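Local coordinates for purine catabolism protein pucG (Bacillus subtilis, PDB 3ISL), which catalyses the pyridoxal-phosphate-dependent transfer of an amino group from (S)-ureidoglycine to glyoxylate, giving oxalurate and glycine in the breakdown of purines, at residues D127-R130 / E131-V135; T102-A105 / E106-A110; H144-T147 / S148-R151; E160-T164 / E165-F169. One frame throughout, in Å; residues are numbered along the deposited sequence.

Contact 1: residues D127-R130 / E131-V135; sequences DIIR and EIKKV
A bend at chi3 of K133 (-60°) folds the end of this lysine back over the preceding helical turn, where I129 turns CG2 to meet it because that branch stands anti to its own backbone N. K133 CE settles 3.7 Å from I129 CG2, and the two side chains cross obliquely. The same methylene lies 3.5 Å from R130 CA, so the aliphatic part of the lysine runs along the helix surface before the ammonium group is reached. That group remains 5.6 Å from R130 NH1; the two like charges stand near each other without touching, on the exposed flank.

On the buried flank the contact is apolar: I128 CG2 meets I132 CD1 at 4.1 Å, one turn further on. Both isoleucines belong to helix 125-135, a flanking helix of the fold type I aminotransferase architecture that links edge strand 111-116 to strand 139-143 and passes over strand 88-93 between them. I128 and I132 face that intervening strand through P92 and L90, while helix 156-164 lies alongside.

Backbone bonds of the usual i to i+4 kind run through the contact, I132 N to I128 O being 2.8 Å long. On the polar flank, E131 OE1 receives K134 NZ at 2.9 Å on the syn side in a salt bridge along the helix. The other oxygen of E131, OE2, takes a hydrogen from a water 2.9 Å away, and this water also donates to D127 O, tying the carboxylate back to the first turn.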
loop_
_atom_site.group_PDB
_atom_site.type_symbol
_atom_site.label_atom_id
_atom_site.label_comp_id
_atom_site.label_asym_id
_atom_site.label_seq_id
_atom_site.Cartn_x
_atom_site.Cartn_y
_atom_site.Cartn_z
ATOM N N ASP A 127 15.755 8.338 -32.881
ATOM C CA ASP A 127 16.426 9.334 -31.945
ATOM C C ASP A 127 16.772 8.769 -30.573
ATOM O O ASP A 127 17.890 8.981 -30.057
ATOM C CB ASP A 127 15.635 10.633 -31.836
ATOM C CG ASP A 127 15.451 11.306 -33.222
ATOM O OD1 ASP A 127 16.392 11.275 -34.016
ATOM O OD2 ASP A 127 14.379 11.806 -33.561
ATOM N N ILE A 128 15.868 7.992 -30.000
ATOM C CA ILE A 128 16.160 7.362 -28.699
ATOM C C ILE A 128 17.352 6.361 -28.798
ATOM O O ILE A 128 18.328 6.376 -27.975
ATOM C CB ILE A 128 14.867 6.719 -28.095
ATOM C CG1 ILE A 128 13.818 7.825 -27.867
ATOM C CG2 ILE A 128 15.205 5.923 -26.756
ATOM C CD1 ILE A 128 12.472 7.402 -27.319
ATOM N N ILE A 129 17.241 5.469 -29.783
ATOM C CA ILE A 129 18.244 4.420 -30.022
ATOM C C ILE A 129 19.642 5.091 -30.254
ATOM O O ILE A 129 20.647 4.673 -29.662
ATOM C CB ILE A 129 17.780 3.541 -31.173
ATOM C CG1 ILE A 129 16.516 2.749 -30.739
ATOM C CG2 ILE A 129 18.947 2.695 -31.725
ATOM C CD1 ILE A 129 15.787 2.151 -31.947
ATOM N N ARG A 130 19.687 6.183 -31.004
ATOM C CA ARG A 130 20.953 6.948 -31.112
ATOM C C ARG A 130 21.527 7.442 -29.726
ATOM O O ARG A 130 22.760 7.360 -29.493
ATOM C CB ARG A 130 20.759 8.090 -32.094
ATOM C CG ARG A 130 21.951 8.940 -32.364
ATOM C CD ARG A 130 22.591 8.502 -33.678
ATOM N NE ARG A 130 23.313 9.611 -34.271
ATOM C CZ ARG A 130 24.614 9.614 -34.509
ATOM N NH1 ARG A 130 25.361 8.535 -34.237
ATOM N NH2 ARG A 130 25.135 10.696 -35.056
ATOM N N GLU A 131 20.659 7.921 -28.823
ATOM C CA GLU A 131 21.113 8.313 -27.469
ATOM C C GLU A 131 21.540 7.161 -26.641
ATOM O O GLU A 131 22.469 7.303 -25.843
ATOM C CB GLU A 131 20.062 9.096 -26.685
ATOM C CG GLU A 131 19.808 10.405 -27.379
ATOM C CD GLU A 131 20.975 11.383 -27.245
ATOM O OE1 GLU A 131 21.535 11.515 -26.148
ATOM O OE2 GLU A 131 21.276 12.057 -28.241
ATOM N N ILE A 132 20.857 6.039 -26.780
ATOM C CA ILE A 132 21.277 4.819 -26.150
ATOM C C ILE A 132 22.719 4.507 -26.560
ATOM O O ILE A 132 23.558 4.282 -25.692
ATOM C CB ILE A 132 20.304 3.627 -26.403
ATOM C CG1 ILE A 132 18.882 3.940 -25.800
ATOM C CG2 ILE A 132 20.886 2.304 -25.784
ATOM C CD1 ILE A 132 17.847 2.860 -26.145
ATOM N N LYS A 133 23.019 4.553 -27.868
ATOM C CA LYS A 133 24.329 4.143 -28.339
ATOM C C LYS A 133 25.409 5.107 -27.852
ATOM O O LYS A 133 26.516 4.730 -27.546
ATOM C CB LYS A 133 24.366 3.950 -29.861
ATOM C CG LYS A 133 23.704 2.630 -30.365
ATOM C CD LYS A 133 23.408 2.678 -31.911
ATOM C CE LYS A 133 22.376 3.911 -32.265
ATOM N NZ LYS A 133 21.840 4.273 -33.730
ATOM N N LYS A 134 25.037 6.361 -27.752
ATOM C CA LYS A 134 25.894 7.407 -27.364
ATOM C C LYS A 134 26.138 7.414 -25.844
ATOM O O LYS A 134 27.267 7.557 -25.403
ATOM C CB LYS A 134 25.237 8.703 -27.788
ATOM C CG LYS A 134 26.012 9.939 -27.452
ATOM C CD LYS A 134 25.225 11.148 -27.853
ATOM C CE LYS A 134 25.430 12.238 -26.833
ATOM N NZ LYS A 134 24.074 12.876 -26.721
ATOM N N VAL A 135 25.086 7.294 -25.048
ATOM C CA VAL A 135 25.243 7.445 -23.616
ATOM C C VAL A 135 25.704 6.120 -22.971
ATOM O O VAL A 135 26.411 6.121 -21.939
ATOM C CB VAL A 135 23.920 7.985 -22.977
ATOM C CG1 VAL A 135 23.978 7.978 -21.453
ATOM C CG2 VAL A 135 23.656 9.419 -23.514
HETATM O O HOH W 1 19.417 11.325 -30.351
#

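Contact 2: residues T102-A105 / E106-A110; sequences TEIA and ERYGA
A105 O receives A110 N at 3.1 Å while G109 N bonds to E106 O, two backbone bonds that turn the chain out of the helix through G109 with its positive phi of 91°. Along the outer flank E103 and R107 lie side by side and point the same way. E103 OE1 uses its syn lone pair to take R107 NE at 3.1 Å, forming a salt bridge. The fit is imperfect: carboxylate and guanidinium planes are 65° apart, and OE1 stands 26° out of the guanidinium plane. R107 has stronger polar ties outside, since NH1 reaches D250 and the carbonyl of I244, both of the second subunit, so that the arginine joins its own helix to the dimer interface.

The turn is a Schellman motif with G109 as its C-prime residue, a common way to end a helix and change direction. Here it lies within the beta-alpha-beta unit of strand 88-93, helix 96-107 and strand 111-116, and delivers A110 to the start of the last strand. A110 CB comes back to within 4.1 Å of A105 CB, an apolar closure across the turn.

Y108 covers the inner flank. Its CG lies beside the backbone N, anti to the carbonyl carbon, which lays the ring alongside I104, with CD2 4.1 Å from I104 CG2. The ring turns an edge to the backbone, and CD2 approaches I104 O at 3.1 Å. The phenol is held further out by a hydrogen bond between Y108 OH and E76 on helix 71-82, whose I75 and L79 also pack against I104.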
loop_
_atom_site.group_PDB
_atom_site.type_symbol
_atom_site.label_atom_id
_atom_site.label_comp_id
_atom_site.label_asym_id
_atom_site.label_seq_id
_atom_site.Cartn_x
_atom_site.Cartn_y
_atom_site.Cartn_z
ATOM N N THR A 102 12.378 10.621 -13.587
ATOM C CA THR A 102 13.657 11.297 -13.407
ATOM C C THR A 102 13.864 11.675 -11.928
ATOM O O THR A 102 14.970 11.551 -11.374
ATOM C CB THR A 102 13.914 12.512 -14.376
ATOM O OG1 THR A 102 13.183 13.665 -13.958
ATOM C CG2 THR A 102 13.575 12.198 -15.810
ATOM N N GLU A 103 12.794 12.118 -11.290
ATOM C CA GLU A 103 12.805 12.371 -9.841
ATOM C C GLU A 103 13.329 11.200 -9.010
ATOM O O GLU A 103 14.236 11.350 -8.196
ATOM C CB GLU A 103 11.376 12.643 -9.416
ATOM C CG GLU A 103 10.981 14.031 -9.503
ATOM C CD GLU A 103 11.440 14.716 -8.284
ATOM O OE1 GLU A 103 11.483 13.975 -7.271
ATOM O OE2 GLU A 103 11.780 15.928 -8.333
ATOM N N ILE A 104 12.710 10.044 -9.214
ATOM C CA ILE A 104 13.070 8.815 -8.526
ATOM C C ILE A 104 14.532 8.438 -8.797
ATOM O O ILE A 104 15.311 8.186 -7.858
ATOM C CB ILE A 104 12.093 7.665 -8.932
ATOM C CG1 ILE A 104 10.707 7.891 -8.306
ATOM C CG2 ILE A 104 12.625 6.365 -8.443
ATOM C CD1 ILE A 104 9.555 7.250 -9.053
ATOM N N ALA A 105 14.922 8.387 -10.081
ATOM C CA ALA A 105 16.283 8.027 -10.423
ATOM C C ALA A 105 17.302 8.971 -9.784
ATOM O O ALA A 105 18.348 8.522 -9.279
ATOM C CB ALA A 105 16.488 7.973 -11.986
ATOM N N GLU A 106 17.023 10.272 -9.817
ATOM C CA GLU A 106 17.993 11.267 -9.268
ATOM C C GLU A 106 18.153 11.105 -7.780
ATOM O O GLU A 106 19.262 11.095 -7.262
ATOM C CB GLU A 106 17.554 12.696 -9.555
ATOM C CG GLU A 106 18.501 13.354 -10.494
ATOM C CD GLU A 106 17.873 14.449 -11.321
ATOM O OE1 GLU A 106 16.793 14.970 -10.920
ATOM O OE2 GLU A 106 18.492 14.774 -12.378
ATOM N N ARG A 107 17.007 10.950 -7.115
ATOM C CA ARG A 107 16.962 10.695 -5.699
ATOM C C ARG A 107 17.775 9.458 -5.307
ATOM O O ARG A 107 18.362 9.449 -4.234
ATOM C CB ARG A 107 15.502 10.654 -5.184
ATOM C CG ARG A 107 14.793 12.054 -5.308
ATOM C CD ARG A 107 13.692 12.241 -4.234
ATOM N NE ARG A 107 12.791 13.384 -4.485
ATOM C CZ ARG A 107 11.907 13.896 -3.602
ATOM N NH1 ARG A 107 11.799 13.436 -2.347
ATOM N NH2 ARG A 107 11.139 14.913 -3.965
ATOM N N TYR A 108 17.853 8.445 -6.171
ATOM C CA TYR A 108 18.736 7.289 -5.864
ATOM C C TYR A 108 20.199 7.464 -6.311
ATOM O O TYR A 108 20.997 6.536 -6.270
ATOM C CB TYR A 108 18.114 5.943 -6.291
ATOM C CG TYR A 108 16.958 5.604 -5.372
ATOM C CD1 TYR A 108 17.204 5.036 -4.103
ATOM C CD2 TYR A 108 15.645 5.946 -5.702
ATOM C CE1 TYR A 108 16.178 4.795 -3.200
ATOM C CE2 TYR A 108 14.602 5.684 -4.826
ATOM C CZ TYR A 108 14.905 5.104 -3.534
ATOM O OH TYR A 108 13.931 4.800 -2.621
ATOM N N GLY A 109 20.548 8.671 -6.727
ATOM C CA GLY A 109 21.972 8.965 -7.027
ATOM C C GLY A 109 22.404 8.734 -8.486
ATOM O O GLY A 109 23.590 8.844 -8.811
ATOM N N ALA A 110 21.447 8.430 -9.356
ATOM C CA ALA A 110 21.736 8.260 -10.788
ATOM C C ALA A 110 22.164 9.563 -11.438
ATOM O O ALA A 110 21.664 10.618 -11.086
ATOM C CB ALA A 110 20.510 7.720 -11.525
#

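Contact 3: residues H144-T147 / S148-R151; sequences HGET and STGR. With PLP (pyridoxal-5'-phosphate), chain C.
E146 OE1 is gripped by the hydroxyl of S148, whose OG donates to it across 2.7 Å, and by the backbone N of F97. The serine arrives from above the carboxylate plane, 40° out of it. S148 OG also bonds R96 N, and E146 OE2 takes G98 N, so the pair binds three successive amides at the start of helix 96-107, a setting that would favour a negatively charged glutamate.

The backbone from E146 to R151 forms a hairpin with a four-residue loop, T147 to G150. E146 N donates to R151 O at 2.9 Å in an antiparallel hydrogen-bonded pair. E146 O gathers three weak bonds, the shortest from G150 N at 2.8 Å. T147 to T149 curl in near-helical fashion, and G150 (positive phi, 75°) brings the chain back into the second strand.

T147 faces the cofactor: its OG1, set between backbone N and carbonyl carbon (chi1 52°), hydrogen-bonds the pyridoxal phosphate oxygen O3 at 3.2 Å. K198, which carries the cofactor as an aldimine, lies nearby but is not attached here. The hairpin of strands 145-146 and 151-152 follows sheet strand 139-143, is bonded to the start of helix 96-107 and leads on to helix 156-164.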
loop_
_atom_site.group_PDB
_atom_site.type_symbol
_atom_site.label_atom_id
_atom_site.label_comp_id
_atom_site.label_asym_id
_atom_site.label_seq_id
_atom_site.Cartn_x
_atom_site.Cartn_y
_atom_site.Cartn_z
ATOM N N HIS A 144 5.204 3.859 -20.921
ATOM C CA HIS A 144 4.484 3.308 -22.115
ATOM C C HIS A 144 3.397 4.240 -22.621
ATOM O O HIS A 144 3.368 4.615 -23.838
ATOM C CB HIS A 144 3.880 1.892 -21.790
ATOM C CG HIS A 144 3.358 1.146 -22.994
ATOM N ND1 HIS A 144 2.462 0.105 -22.876
ATOM C CD2 HIS A 144 3.546 1.341 -24.334
ATOM C CE1 HIS A 144 2.143 -0.341 -24.087
ATOM N NE2 HIS A 144 2.826 0.356 -24.991
ATOM N N GLY A 145 2.477 4.593 -21.730
ATOM C CA GLY A 145 1.349 5.464 -22.097
ATOM C C GLY A 145 1.301 6.639 -21.098
ATOM O O GLY A 145 1.189 6.418 -19.874
ATOM N N GLU A 146 1.408 7.878 -21.592
ATOM C CA GLU A 146 1.296 9.079 -20.697
ATOM C C GLU A 146 -0.125 9.538 -20.714
ATOM O O GLU A 146 -0.579 10.053 -21.775
ATOM C CB GLU A 146 2.051 10.306 -21.281
ATOM C CG GLU A 146 3.511 10.396 -20.999
ATOM C CD GLU A 146 3.809 10.766 -19.570
ATOM O OE1 GLU A 146 2.914 11.255 -18.861
ATOM O OE2 GLU A 146 4.962 10.602 -19.157
ATOM N N THR A 147 -0.822 9.421 -19.573
ATOM C CA THR A 147 -2.177 9.838 -19.495
ATOM C C THR A 147 -2.214 11.328 -19.474
ATOM O O THR A 147 -3.241 11.891 -19.840
ATOM C CB THR A 147 -2.933 9.336 -18.224
ATOM O OG1 THR A 147 -2.171 9.681 -17.067
ATOM C CG2 THR A 147 -3.090 7.847 -18.264
ATOM N N SER A 148 -1.125 11.964 -19.035
ATOM C CA SER A 148 -1.075 13.414 -18.946
ATOM C C SER A 148 -1.244 14.034 -20.337
ATOM O O SER A 148 -1.781 15.098 -20.480
ATOM C CB SER A 148 0.260 13.883 -18.291
ATOM O OG SER A 148 1.391 13.495 -19.101
ATOM N N THR A 149 -0.748 13.366 -21.358
ATOM C CA THR A 149 -0.778 13.903 -22.722
ATOM C C THR A 149 -1.660 13.060 -23.658
ATOM O O THR A 149 -2.011 13.489 -24.723
ATOM C CB THR A 149 0.629 14.104 -23.320
ATOM O OG1 THR A 149 1.239 12.856 -23.668
ATOM C CG2 THR A 149 1.567 14.935 -22.360
ATOM N N GLY A 150 -2.052 11.880 -23.215
ATOM C CA GLY A 150 -2.842 10.944 -24.031
ATOM C C GLY A 150 -2.083 10.215 -25.134
ATOM O O GLY A 150 -2.715 9.710 -26.069
ATOM N N ARG A 151 -0.748 10.175 -25.065
ATOM C CA ARG A 151 0.055 9.527 -26.112
ATOM C C ARG A 151 0.571 8.223 -25.593
ATOM O O ARG A 151 0.834 8.110 -24.426
ATOM C CB ARG A 151 1.248 10.397 -26.576
ATOM C CG ARG A 151 0.821 11.746 -27.161
ATOM C CD ARG A 151 0.008 11.569 -28.445
ATOM N NE ARG A 151 -1.446 11.591 -28.345
ATOM C CZ ARG A 151 -2.138 12.578 -27.805
ATOM N NH1 ARG A 151 -1.455 13.529 -27.237
ATOM N NH2 ARG A 151 -3.457 12.614 -27.787
HETATM N N1 PLP C . 2.449 6.253 -13.949
HETATM C C2 PLP C . 1.458 6.549 -14.997
HETATM C C2A PLP C . 1.699 6.471 -16.383
HETATM C C3 PLP C . 0.155 6.958 -14.686
HETATM O O3 PLP C . -0.771 7.225 -15.661
HETATM C C4 PLP C . -0.285 7.083 -13.387
HETATM C C4A PLP C . -1.774 7.525 -13.107
HETATM C C5 PLP C . 0.612 6.801 -12.364
HETATM C C6 PLP C . 1.966 6.405 -12.605
HETATM C C5A PLP C . 0.108 7.005 -10.974
HETATM O O4P PLP C . 0.285 5.888 -10.237
HETATM P P PLP C . -0.314 6.045 -8.783
HETATM O O1P PLP C . -1.144 7.314 -8.630
HETATM O O2P PLP C . 1.078 5.928 -7.881
HETATM O O3P PLP C . -1.207 4.669 -8.421
#

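Contact 4: residues E160-T164 / E165-F169; sequences EACRT and EDALF
C162 and F169 make the close-packed half of this contact, where the last turn of helix 156-164 folds onto the strand that follows it. C162 SG lies 3.8 Å from F169 CB and 4.5 Å from the centroid of its ring, in a sulfur-aromatic contact that is oblique, 36° off the ring normal. F169 places its ring there by setting CG anti to its backbone N, while C162 CB also packs on A167 CB at 4.2 Å. V140 of the neighbouring strand 139-143 touches all three residues.

The other half, towards solvent, is held mostly by backbone. E165 N donates to A161 O at 2.9 Å, and chi1 of E165 (-57°) sets CG beside its own backbone N, 3.3 Å from A161 O. T164 OG1 adds a weak bond of 3.4 Å to A161 O. The chain then reverses at D166, whose positive phi (59°) marks a Schellman motif: D166 N makes a weak bond to R163 O, and A167 N bonds C162 O at 2.8 Å, leading back to the buried side. This turn carries the chain from the helix directly into strand 168-172, a central strand of the fold type I sheet.

Two salt bridges flank the turn. D166 OD1 pairs with R214, which also bonds A167 O, and R163 pairs with D190, whose other oxygen accepts F169 N. Because the guanidinium groups of R163 and R214 approach each other, the two aspartates probably offset their like charges, so that the ionic ties lie beside the turn and the sulfur-aromatic pair stays among apolar groups.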
loop_
_atom_site.group_PDB
_atom_site.type_symbol
_atom_site.label_atom_id
_atom_site.label_comp_id
_atom_site.label_asym_id
_atom_site.label_seq_id
_atom_site.Cartn_x
_atom_site.Cartn_y
_atom_site.Cartn_z
ATOM N N GLU A 160 14.705 -3.630 -28.198
ATOM C CA GLU A 160 15.731 -4.296 -29.001
ATOM C C GLU A 160 17.092 -3.629 -28.944
ATOM O O GLU A 160 18.126 -4.328 -28.827
ATOM C CB GLU A 160 15.263 -4.492 -30.447
ATOM C CG GLU A 160 14.460 -5.801 -30.424
ATOM C CD GLU A 160 13.545 -6.003 -31.576
ATOM O OE1 GLU A 160 13.352 -5.073 -32.398
ATOM O OE2 GLU A 160 13.010 -7.140 -31.645
ATOM N N ALA A 161 17.120 -2.302 -28.956
ATOM C CA ALA A 161 18.428 -1.615 -28.878
ATOM C C ALA A 161 18.988 -1.791 -27.443
ATOM O O ALA A 161 20.187 -1.907 -27.291
ATOM C CB ALA A 161 18.294 -0.120 -29.247
ATOM N N CYS A 162 18.121 -1.822 -26.420
ATOM C CA CYS A 162 18.567 -1.877 -24.987
ATOM C C CYS A 162 19.254 -3.208 -24.779
ATOM O O CYS A 162 20.357 -3.252 -24.241
ATOM C CB CYS A 162 17.404 -1.720 -23.975
ATOM S SG CYS A 162 16.759 -0.030 -23.859
ATOM N N ARG A 163 18.652 -4.276 -25.301
ATOM C CA ARG A 163 19.223 -5.622 -25.216
ATOM C C ARG A 163 20.636 -5.728 -25.889
ATOM O O ARG A 163 21.581 -6.253 -25.313
ATOM C CB ARG A 163 18.221 -6.647 -25.837
ATOM C CG ARG A 163 18.525 -8.144 -25.535
ATOM C CD ARG A 163 18.470 -8.477 -24.002
ATOM N NE ARG A 163 17.215 -8.038 -23.345
ATOM C CZ ARG A 163 16.116 -8.797 -23.146
ATOM N NH1 ARG A 163 16.055 -10.070 -23.538
ATOM N NH2 ARG A 163 15.062 -8.290 -22.538
ATOM N N THR A 164 20.763 -5.251 -27.114
ATOM C CA THR A 164 22.072 -5.255 -27.782
ATOM C C THR A 164 23.122 -4.365 -27.109
ATOM O O THR A 164 24.275 -4.747 -27.037
ATOM C CB THR A 164 22.009 -5.000 -29.335
ATOM O OG1 THR A 164 22.040 -3.607 -29.611
ATOM C CG2 THR A 164 20.796 -5.577 -29.968
ATOM N N GLU A 165 22.719 -3.209 -26.586
ATOM C CA GLU A 165 23.625 -2.324 -25.860
ATOM C C GLU A 165 23.778 -2.692 -24.385
ATOM O O GLU A 165 24.475 -1.985 -23.639
ATOM C CB GLU A 165 23.209 -0.852 -25.984
ATOM C CG GLU A 165 23.107 -0.359 -27.433
ATOM C CD GLU A 165 24.469 -0.283 -28.132
ATOM O OE1 GLU A 165 25.479 0.112 -27.515
ATOM O OE2 GLU A 165 24.518 -0.647 -29.301
ATOM N N ASP A 166 23.101 -3.763 -23.964
ATOM C CA ASP A 166 23.213 -4.262 -22.595
ATOM C C ASP A 166 22.800 -3.177 -21.604
ATOM O O ASP A 166 23.418 -2.995 -20.571
ATOM C CB ASP A 166 24.625 -4.855 -22.341
ATOM C CG ASP A 166 24.685 -5.795 -21.085
ATOM O OD1 ASP A 166 23.645 -6.392 -20.652
ATOM O OD2 ASP A 166 25.825 -5.917 -20.557
ATOM N N ALA A 167 21.727 -2.454 -21.927
ATOM C CA ALA A 167 20.984 -1.628 -20.949
ATOM C C ALA A 167 19.709 -2.358 -20.442
ATOM O O ALA A 167 19.092 -3.144 -21.194
ATOM C CB ALA A 167 20.592 -0.249 -21.586
ATOM N N LEU A 168 19.281 -2.042 -19.204
ATOM C CA LEU A 168 18.015 -2.526 -18.699
ATOM C C LEU A 168 16.879 -1.627 -19.117
ATOM O O LEU A 168 16.921 -0.426 -18.867
ATOM C CB LEU A 168 18.043 -2.665 -17.167
ATOM C CG LEU A 168 19.299 -3.390 -16.674
ATOM C CD1 LEU A 168 19.363 -3.169 -15.161
ATOM C CD2 LEU A 168 19.176 -4.917 -17.048
ATOM N N PHE A 169 15.886 -2.186 -19.790
ATOM C CA PHE A 169 14.774 -1.363 -20.262
ATOM C C PHE A 169 13.640 -1.503 -19.247
ATOM O O PHE A 169 13.081 -2.580 -19.117
ATOM C CB PHE A 169 14.349 -1.883 -21.648
ATOM C CG PHE A 169 13.263 -1.089 -22.322
ATOM C CD1 PHE A 169 13.148 0.275 -22.153
ATOM C CD2 PHE A 169 12.453 -1.711 -23.259
ATOM C CE1 PHE A 169 12.225 0.996 -22.826
ATOM C CE2 PHE A 169 11.507 -0.996 -23.973
ATOM C CZ PHE A 169 11.408 0.371 -23.771
#

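In the fold
Contacts 1 and 4 form one interface: their centres are 11 Å apart, and the helices carrying them meet through I132 CD1 and C162 SG at 3.8 Å and through I129 CG1 and A161 CB at 3.7 Å. Contact 2, with its centre about 20 Å from both, belongs to helix 96-107 on the opposite face of strand 88-93. Contact 3 is the one that holds cofactor-pocket residues; its centre is 21 to 23 Å from the others, yet it grips the start of the helix that contact 2 ends. The cofactor lies about 8 Å from the side chain of I104 in contact 2 and about 13 Å from that of F169 in contact 4.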